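Long-range contacts in fiber protein (Duck adenovirus 1, PDB 6ITX), which forms the trimeric C-terminal head of the viral fibre and probably attaches the virus to host-cell receptors: residues 95-100 and 126-131; 134-139 and 295-300. One frame throughout, in Å; residues are numbered along the deposited sequence.

Interaction 1: residues 95-100 and 126-131; sequences RIISMG and VYLTSV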
ATOM      1  N   ARG A  95     -18.273  -6.488  -1.097  1.00 41.43           N
ATOM      2  CA  ARG A  95     -18.912  -6.164  -2.364  1.00 42.22           C
ATOM      3  C   ARG A  95     -17.856  -5.949  -3.437  1.00 44.37           C
ATOM      4  O   ARG A  95     -16.717  -5.567  -3.144  1.00 40.86           O
ATOM      5  CB  ARG A  95     -19.794  -4.915  -2.247  1.00 42.93           C
ATOM      6  CG  ARG A  95     -20.552  -4.894  -0.954  1.00 49.69           C
ATOM      7  CD  ARG A  95     -21.676  -3.892  -0.909  1.00 55.57           C
ATOM      8  NE  ARG A  95     -22.280  -3.975   0.416  1.00 64.77           N
ATOM      9  CZ  ARG A  95     -23.505  -4.431   0.656  1.00 69.52           C
ATOM     10  NH1 ARG A  95     -23.947  -4.495   1.904  1.00 68.14           N
ATOM     11  NH2 ARG A  95     -24.293  -4.813  -0.351  1.00 74.46           N
ATOM     12  N   ILE A  96     -18.243  -6.198  -4.685  1.00 41.08           N
ATOM     13  CA  ILE A  96     -17.314  -6.178  -5.803  1.00 37.34           C
ATOM     14  C   ILE A  96     -17.968  -5.481  -6.985  1.00 41.24           C
ATOM     15  O   ILE A  96     -19.115  -5.781  -7.330  1.00 42.92           O
ATOM     16  CB  ILE A  96     -16.889  -7.597  -6.209  1.00 39.41           C
ATOM     17  CG1 ILE A  96     -16.561  -8.450  -4.974  1.00 32.24           C
ATOM     18  CG2 ILE A  96     -15.723  -7.533  -7.195  1.00 38.64           C
ATOM     19  CD1 ILE A  96     -15.762  -9.675  -5.304  1.00 27.28           C
ATOM     20  N   ILE A  97     -17.246  -4.540  -7.598  1.00 39.94           N
ATOM     21  CA  ILE A  97     -17.610  -3.982  -8.891  1.00 39.46           C
ATOM     22  C   ILE A  97     -16.340  -3.897  -9.715  1.00 38.97           C
ATOM     23  O   ILE A  97     -15.228  -3.927  -9.189  1.00 40.76           O
ATOM     24  CB  ILE A  97     -18.270  -2.574  -8.840  1.00 41.76           C
ATOM     25  CG1 ILE A  97     -17.282  -1.514  -8.333  1.00 38.21           C
ATOM     26  CG2 ILE A  97     -19.589  -2.591  -8.067  1.00 39.26           C
ATOM     27  CD1 ILE A  97     -17.726  -0.089  -8.597  1.00 35.77           C
ATOM     28  N   SER A  98     -16.520  -3.766 -11.020  1.00 39.56           N
ATOM     29  CA  SER A  98     -15.407  -3.575 -11.927  1.00 38.86           C
ATOM     30  C   SER A  98     -15.833  -2.646 -13.057  1.00 41.81           C
ATOM     31  O   SER A  98     -17.020  -2.520 -13.372  1.00 38.13           O
ATOM     32  CB  SER A  98     -14.910  -4.921 -12.475  1.00 36.35           C
ATOM     33  OG  SER A  98     -15.797  -5.413 -13.452  1.00 39.48           O
ATOM     34  N   MET A  99     -14.852  -1.968 -13.650  1.00 41.80           N
ATOM     35  CA  MET A  99     -15.122  -1.081 -14.770  1.00 40.08           C
ATOM     36  C   MET A  99     -14.073  -1.281 -15.850  1.00 36.25           C
ATOM     37  O   MET A  99     -12.922  -1.614 -15.565  1.00 40.84           O
ATOM     38  CB  MET A  99     -15.146   0.376 -14.324  1.00 45.36           C
ATOM     39  CG  MET A  99     -15.553   0.522 -12.874  1.00 43.95           C
ATOM     40  SD  MET A  99     -15.363   2.208 -12.323  1.00 64.94           S
ATOM     41  CE  MET A  99     -15.983   2.013 -10.678  1.00 51.76           C
ATOM     42  N   GLY A 100     -14.480  -1.076 -17.092  1.00 35.81           N
ATOM     43  CA  GLY A 100     -13.577  -1.298 -18.188  1.00 36.66           C
ATOM     44  C   GLY A 100     -13.524  -2.764 -18.568  1.00 37.94           C
ATOM     45  O   GLY A 100     -14.364  -3.577 -18.171  1.00 39.27           O
ATOM     46  N   VAL A 126     -10.590  -1.662 -14.003  1.00 39.28           N
ATOM     47  CA  VAL A 126     -10.607  -1.280 -12.596  1.00 36.06           C
ATOM     48  C   VAL A 126     -11.389  -2.325 -11.814  1.00 35.54           C
ATOM     49  O   VAL A 126     -12.557  -2.588 -12.119  1.00 34.79           O
ATOM     50  CB  VAL A 126     -11.230   0.110 -12.389  1.00 34.72           C
ATOM     51  CG1 VAL A 126     -10.901   0.627 -10.986  1.00 36.46           C
ATOM     52  CG2 VAL A 126     -10.752   1.066 -13.456  1.00 35.73           C
ATOM     53  N   TYR A 127     -10.758  -2.894 -10.796  1.00 30.70           N
ATOM     54  CA  TYR A 127     -11.366  -3.893  -9.937  1.00 33.36           C
ATOM     55  C   TYR A 127     -11.441  -3.309  -8.540  1.00 35.95           C
ATOM     56  O   TYR A 127     -10.404  -3.042  -7.932  1.00 37.92           O
ATOM     57  CB  TYR A 127     -10.552  -5.188  -9.933  1.00 34.29           C
ATOM     58  CG  TYR A 127     -11.272  -6.394  -9.355  1.00 40.53           C
ATOM     59  CD1 TYR A 127     -12.307  -7.027 -10.065  1.00 38.42           C
ATOM     60  CD2 TYR A 127     -10.909  -6.918  -8.119  1.00 35.36           C
ATOM     61  CE1 TYR A 127     -12.948  -8.139  -9.560  1.00 33.10           C
ATOM     62  CE2 TYR A 127     -11.556  -8.035  -7.600  1.00 37.77           C
ATOM     63  CZ  TYR A 127     -12.579  -8.641  -8.321  1.00 39.55           C
ATOM     64  OH  TYR A 127     -13.234  -9.755  -7.802  1.00 37.21           O
ATOM     65  N   LEU A 128     -12.654  -3.115  -8.030  1.00 37.87           N
ATOM     66  CA  LEU A 128     -12.853  -2.529  -6.716  1.00 36.97           C
ATOM     67  C   LEU A 128     -13.604  -3.494  -5.812  1.00 38.41           C
ATOM     68  O   LEU A 128     -14.658  -4.021  -6.195  1.00 36.27           O
ATOM     69  CB  LEU A 128     -13.609  -1.213  -6.822  1.00 34.84           C
ATOM     70  CG  LEU A 128     -12.948  -0.207  -7.751  1.00 36.51           C
ATOM     71  CD1 LEU A 128     -13.859   0.972  -7.919  1.00 38.06           C
ATOM     72  CD2 LEU A 128     -11.602   0.240  -7.187  1.00 41.58           C
ATOM     73  N   THR A 129     -13.059  -3.710  -4.614  1.00 32.60           N
ATOM     74  CA  THR A 129     -13.747  -4.396  -3.535  1.00 33.52           C
ATOM     75  C   THR A 129     -14.007  -3.427  -2.391  1.00 33.46           C
ATOM     76  O   THR A 129     -13.150  -2.615  -2.043  1.00 37.52           O
ATOM     77  CB  THR A 129     -12.940  -5.585  -3.012  1.00 34.23           C
ATOM     78  OG1 THR A 129     -11.857  -5.114  -2.196  1.00 34.42           O
ATOM     79  CG2 THR A 129     -12.410  -6.416  -4.164  1.00 30.67           C
ATOM     80  N   SER A 130     -15.186  -3.515  -1.811  1.00 36.95           N
ATOM     81  CA  SER A 130     -15.537  -2.744  -0.633  1.00 36.09           C
ATOM     82  C   SER A 130     -15.610  -3.716   0.530  1.00 38.41           C
ATOM     83  O   SER A 130     -16.449  -4.621   0.523  1.00 40.50           O
ATOM     84  CB  SER A 130     -16.870  -2.023  -0.817  1.00 39.29           C
ATOM     85  OG  SER A 130     -17.324  -1.479   0.419  1.00 49.14           O
ATOM     86  N   VAL A 131     -14.732  -3.541   1.515  1.00 31.43           N
ATOM     87  CA  VAL A 131     -14.714  -4.418   2.675  1.00 33.48           C
ATOM     88  C   VAL A 131     -14.570  -3.563   3.921  1.00 32.53           C
ATOM     89  O   VAL A 131     -13.585  -2.839   4.069  1.00 41.60           O
ATOM     90  CB  VAL A 131     -13.613  -5.503   2.582  1.00 36.04           C
ATOM     91  CG1 VAL A 131     -12.313  -4.908   2.158  1.00 35.54           C
ATOM     92  CG2 VAL A 131     -13.470  -6.274   3.914  1.00 28.88           C
TER

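Interaction 2: residues 134-139 and 295-300; sequences LVHGTI and PFTYVG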
ATOM      1  N   LEU A 134     -13.892   0.298   3.761  1.00 36.17           N
ATOM      2  CA  LEU A 134     -12.736   0.694   2.979  1.00 33.28           C
ATOM      3  C   LEU A 134     -12.884   0.091   1.600  1.00 33.20           C
ATOM      4  O   LEU A 134     -13.356  -1.040   1.463  1.00 36.50           O
ATOM      5  CB  LEU A 134     -11.433   0.206   3.623  1.00 36.18           C
ATOM      6  CG  LEU A 134     -10.993   0.806   4.960  1.00 34.46           C
ATOM      7  CD1 LEU A 134      -9.584   0.348   5.300  1.00 32.42           C
ATOM      8  CD2 LEU A 134     -11.094   2.330   4.954  1.00 32.24           C
ATOM      9  N   VAL A 135     -12.503   0.842   0.585  1.00 34.22           N
ATOM     10  CA  VAL A 135     -12.413   0.302  -0.765  1.00 36.10           C
ATOM     11  C   VAL A 135     -10.970  -0.123  -0.991  1.00 33.30           C
ATOM     12  O   VAL A 135     -10.038   0.648  -0.734  1.00 31.56           O
ATOM     13  CB  VAL A 135     -12.860   1.338  -1.812  1.00 33.79           C
ATOM     14  CG1 VAL A 135     -12.493   0.877  -3.205  1.00 30.15           C
ATOM     15  CG2 VAL A 135     -14.339   1.599  -1.707  1.00 30.47           C
ATOM     16  N   HIS A 136     -10.781  -1.359  -1.424  1.00 31.03           N
ATOM     17  CA  HIS A 136      -9.486  -1.830  -1.887  1.00 34.87           C
ATOM     18  C   HIS A 136      -9.649  -2.189  -3.353  1.00 38.78           C
ATOM     19  O   HIS A 136     -10.479  -3.038  -3.698  1.00 36.91           O
ATOM     20  CB  HIS A 136      -8.998  -3.035  -1.078  1.00 32.16           C
ATOM     21  CG  HIS A 136      -9.003  -2.808   0.398  1.00 34.78           C
ATOM     22  ND1 HIS A 136      -8.334  -1.760   0.996  1.00 37.35           N
ATOM     23  CD2 HIS A 136      -9.604  -3.491   1.400  1.00 35.25           C
ATOM     24  CE1 HIS A 136      -8.521  -1.810   2.304  1.00 36.89           C
ATOM     25  NE2 HIS A 136      -9.295  -2.846   2.574  1.00 35.57           N
ATOM     26  N   GLY A 137      -8.879  -1.532  -4.217  1.00 34.84           N
ATOM     27  CA  GLY A 137      -9.002  -1.753  -5.639  1.00 35.96           C
ATOM     28  C   GLY A 137      -7.650  -1.853  -6.316  1.00 40.49           C
ATOM     29  O   GLY A 137      -6.597  -1.610  -5.708  1.00 38.71           O
ATOM     30  N   THR A 138      -7.695  -2.244  -7.593  1.00 34.21           N
ATOM     31  CA  THR A 138      -6.558  -2.129  -8.493  1.00 34.38           C
ATOM     32  C   THR A 138      -7.002  -1.378  -9.740  1.00 37.10           C
ATOM     33  O   THR A 138      -8.164  -1.458 -10.148  1.00 40.65           O
ATOM     34  CB  THR A 138      -5.964  -3.501  -8.894  1.00 33.07           C
ATOM     35  OG1 THR A 138      -6.925  -4.247  -9.647  1.00 36.39           O
ATOM     36  CG2 THR A 138      -5.568  -4.306  -7.678  1.00 35.47           C
ATOM     37  N   ILE A 139      -6.076  -0.635 -10.339  1.00 33.76           N
ATOM     38  CA  ILE A 139      -6.300  -0.013 -11.637  1.00 33.42           C
ATOM     39  C   ILE A 139      -5.184  -0.452 -12.582  1.00 30.13           C
ATOM     40  O   ILE A 139      -4.017  -0.562 -12.180  1.00 28.69           O
ATOM     41  CB  ILE A 139      -6.387   1.521 -11.530  1.00 28.73           C
ATOM     42  CG1 ILE A 139      -6.638   2.142 -12.905  1.00 33.34           C
ATOM     43  CG2 ILE A 139      -5.146   2.083 -10.890  1.00 27.34           C
ATOM     44  CD1 ILE A 139      -7.359   3.486 -12.848  1.00 34.32           C
ATOM     45  N   PRO A 295      -2.460  -1.606  -6.980  1.00 34.78           N
ATOM     46  CA  PRO A 295      -3.394  -1.591  -5.841  1.00 33.81           C
ATOM     47  C   PRO A 295      -3.369  -0.268  -5.094  1.00 31.68           C
ATOM     48  O   PRO A 295      -2.314   0.348  -4.921  1.00 36.90           O
ATOM     49  CB  PRO A 295      -2.888  -2.736  -4.961  1.00 25.99           C
ATOM     50  CG  PRO A 295      -1.460  -2.813  -5.290  1.00 32.63           C
ATOM     51  CD  PRO A 295      -1.312  -2.486  -6.739  1.00 24.78           C
ATOM     52  N   PHE A 296      -4.553   0.167  -4.660  1.00 30.29           N
ATOM     53  CA  PHE A 296      -4.722   1.384  -3.875  1.00 27.82           C
ATOM     54  C   PHE A 296      -5.934   1.216  -2.971  1.00 30.91           C
ATOM     55  O   PHE A 296      -6.793   0.361  -3.209  1.00 31.75           O
ATOM     56  CB  PHE A 296      -4.915   2.607  -4.774  1.00 38.85           C
ATOM     57  CG  PHE A 296      -6.161   2.530  -5.634  1.00 39.49           C
ATOM     58  CD1 PHE A 296      -6.151   1.827  -6.836  1.00 35.41           C
ATOM     59  CD2 PHE A 296      -7.345   3.127  -5.217  1.00 36.64           C
ATOM     60  CE1 PHE A 296      -7.292   1.730  -7.607  1.00 35.17           C
ATOM     61  CE2 PHE A 296      -8.488   3.034  -5.986  1.00 43.58           C
ATOM     62  CZ  PHE A 296      -8.460   2.336  -7.190  1.00 40.26           C
ATOM     63  N   THR A 297      -6.015   2.067  -1.945  1.00 34.49           N
ATOM     64  CA  THR A 297      -7.095   2.015  -0.965  1.00 30.29           C
ATOM     65  C   THR A 297      -7.610   3.417  -0.666  1.00 31.98           C
ATOM     66  O   THR A 297      -6.825   4.354  -0.516  1.00 36.20           O
ATOM     67  CB  THR A 297      -6.622   1.349   0.344  1.00 31.32           C
ATOM     68  OG1 THR A 297      -6.421  -0.063   0.144  1.00 25.79           O
ATOM     69  CG2 THR A 297      -7.640   1.552   1.456  1.00 32.80           C
ATOM     70  N   TYR A 298      -8.929   3.570  -0.579  1.00 35.38           N
ATOM     71  CA  TYR A 298      -9.518   4.799  -0.049  1.00 33.25           C
ATOM     72  C   TYR A 298     -10.753   4.445   0.766  1.00 35.70           C
ATOM     73  O   TYR A 298     -11.268   3.317   0.696  1.00 35.19           O
ATOM     74  CB  TYR A 298      -9.881   5.802  -1.164  1.00 37.18           C
ATOM     75  CG  TYR A 298     -10.913   5.279  -2.131  1.00 36.36           C
ATOM     76  CD1 TYR A 298     -10.537   4.478  -3.193  1.00 39.29           C
ATOM     77  CD2 TYR A 298     -12.259   5.562  -1.973  1.00 35.46           C
ATOM     78  CE1 TYR A 298     -11.465   3.979  -4.072  1.00 38.45           C
ATOM     79  CE2 TYR A 298     -13.199   5.067  -2.856  1.00 35.20           C
ATOM     80  CZ  TYR A 298     -12.794   4.275  -3.906  1.00 35.83           C
ATOM     81  OH  TYR A 298     -13.710   3.765  -4.803  1.00 33.35           O
ATOM     82  N   VAL A 299     -11.236   5.433   1.526  1.00 33.83           N
ATOM     83  CA  VAL A 299     -12.429   5.251   2.350  1.00 33.76           C
ATOM     84  C   VAL A 299     -13.668   5.269   1.464  1.00 35.75           C
ATOM     85  O   VAL A 299     -13.926   6.240   0.743  1.00 34.36           O
ATOM     86  CB  VAL A 299     -12.527   6.328   3.435  1.00 34.67           C
ATOM     87  CG1 VAL A 299     -13.472   5.877   4.528  1.00 37.45           C
ATOM     88  CG2 VAL A 299     -11.179   6.648   4.025  1.00 33.34           C
ATOM     89  N   GLY A 300     -14.452   4.194   1.527  1.00 36.82           N
ATOM     90  CA  GLY A 300     -15.714   4.127   0.821  1.00 37.19           C
ATOM     91  C   GLY A 300     -16.813   4.914   1.518  1.00 41.10           C
ATOM     92  O   GLY A 300     -16.630   5.501   2.587  1.00 39.22           O
TER

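Interaction 1: residues 95-100 and 126-131
The carbonyl oxygen of V126 accepts a hydrogen bond from M99, 2.8 Å from M99 N to V126 O, and the CA of S98 lies close by in a weaker CA-H...O contact. This is one end of an antiparallel pair in a β-sheet of the fibre head, with three hydrogen-bonded pairs: R95 with S130, I97 with L128, and M99 with V126. In the central pair I97 N and L128 O are 3.0 Å apart, with an N-H...O angle of 166°.

On the face of I97, M99 and L128, the last two meet methyl to methyl, CE of M99 lying 3.6 Å from CD1 of L128; the M99 chain, extended beyond CG, carries CE along to that neighbour. I97 CG1 packs against L128 CB at 4.0 Å. V185 touches I97, and V135 of the next strand touches L128, so these apolar contacts continue into the sheet on both flanks.

On the other face, Y127 sets CG anti to its backbone N (chi1 -165°) and stands its ring up from the sheet, leaning toward strand 95-100, with CD1 near S98 CB and the hydroxyl end beside I96. That hydroxyl hydrogen-bonds the carbonyl of G132 of the second subunit, while S98 OG is paired with W186 NE1. Beside the intersubunit bond, the CG2 methyl of I96 meets Y127 CZ obliquely at 3.5 Å.

Interaction 2: residues 134-139 and 295-300
F296 and Y298 both place CG between the backbone N and the carbonyl carbon (chi1 62° in each), which swings their rings across to strand 134-139. V135 holds CG1 anti to its own backbone N (chi1 168°), bringing that methyl over the CE1-CZ side of the Y298 ring face. V135 and Y298 lie side by side: V135 CB sits over the same ring face in a CH-pi contact, 3.8 Å from the centroid and 18° off the normal, while CG1 is 3.4 Å from CE1 of Y298. The ring's far end is fixed by a hydrogen bond from Y298 OH to the carbonyl of F196.

The F296 ring reaches over G137, which has no side chain in its way, and continues to I139; the I139 N lies at the ring edge, and I139 CG2 comes within 3.9 Å of F296 CE1. M265 and V248 of other strands pack on F296, placing this apolar face inside the domain.

Beneath the rings, V135 pairs with Y298 and G137 with F296 through four backbone hydrogen bonds, such as V135 N to Y298 O at 2.8 Å. The reverse face is mixed, with H136 and T297 as its polar pair. H136 ND1 meets T297 OG1 at 2.7 Å near the plane of the imidazole, a hydrogen bond in which either could be the donor. The same imidazole lies edge-to-face with H136 of both neighbouring subunits, so the T297 hydroxyl helps set the rotation of a ring in a three-histidine cluster. At the end of the pair, V299 and G300 touch the bound glutamine. Antiparallel pairing of the closing C-terminal strand, one face in the domain core and the other against sister subunits, fits the trimeric β-sandwich head of adenovirus fibres.

Overall arrangement
From the N terminus, strand 95-100 leads through strand 110-114 into strand 118-131, whose end closes interaction 1 across 25 residues, about half of them in strands. A tight turn at G132 and G133 then starts strand 134-144. The chain makes a long excursion through the remaining strands before strand 288-299 closes interaction 2 close to the C terminus. The two contacts therefore follow in series and neither nests in nor crosses the other. They are joined laterally, with T129 O to H136 N and Y127 O to T138 N each at 2.8 Å, probably hydrogen bonds. Strands 95-100, 118-131, 134-144 and 288-299 thus lie consecutively in one sheet, and both interactions touch the second subunit.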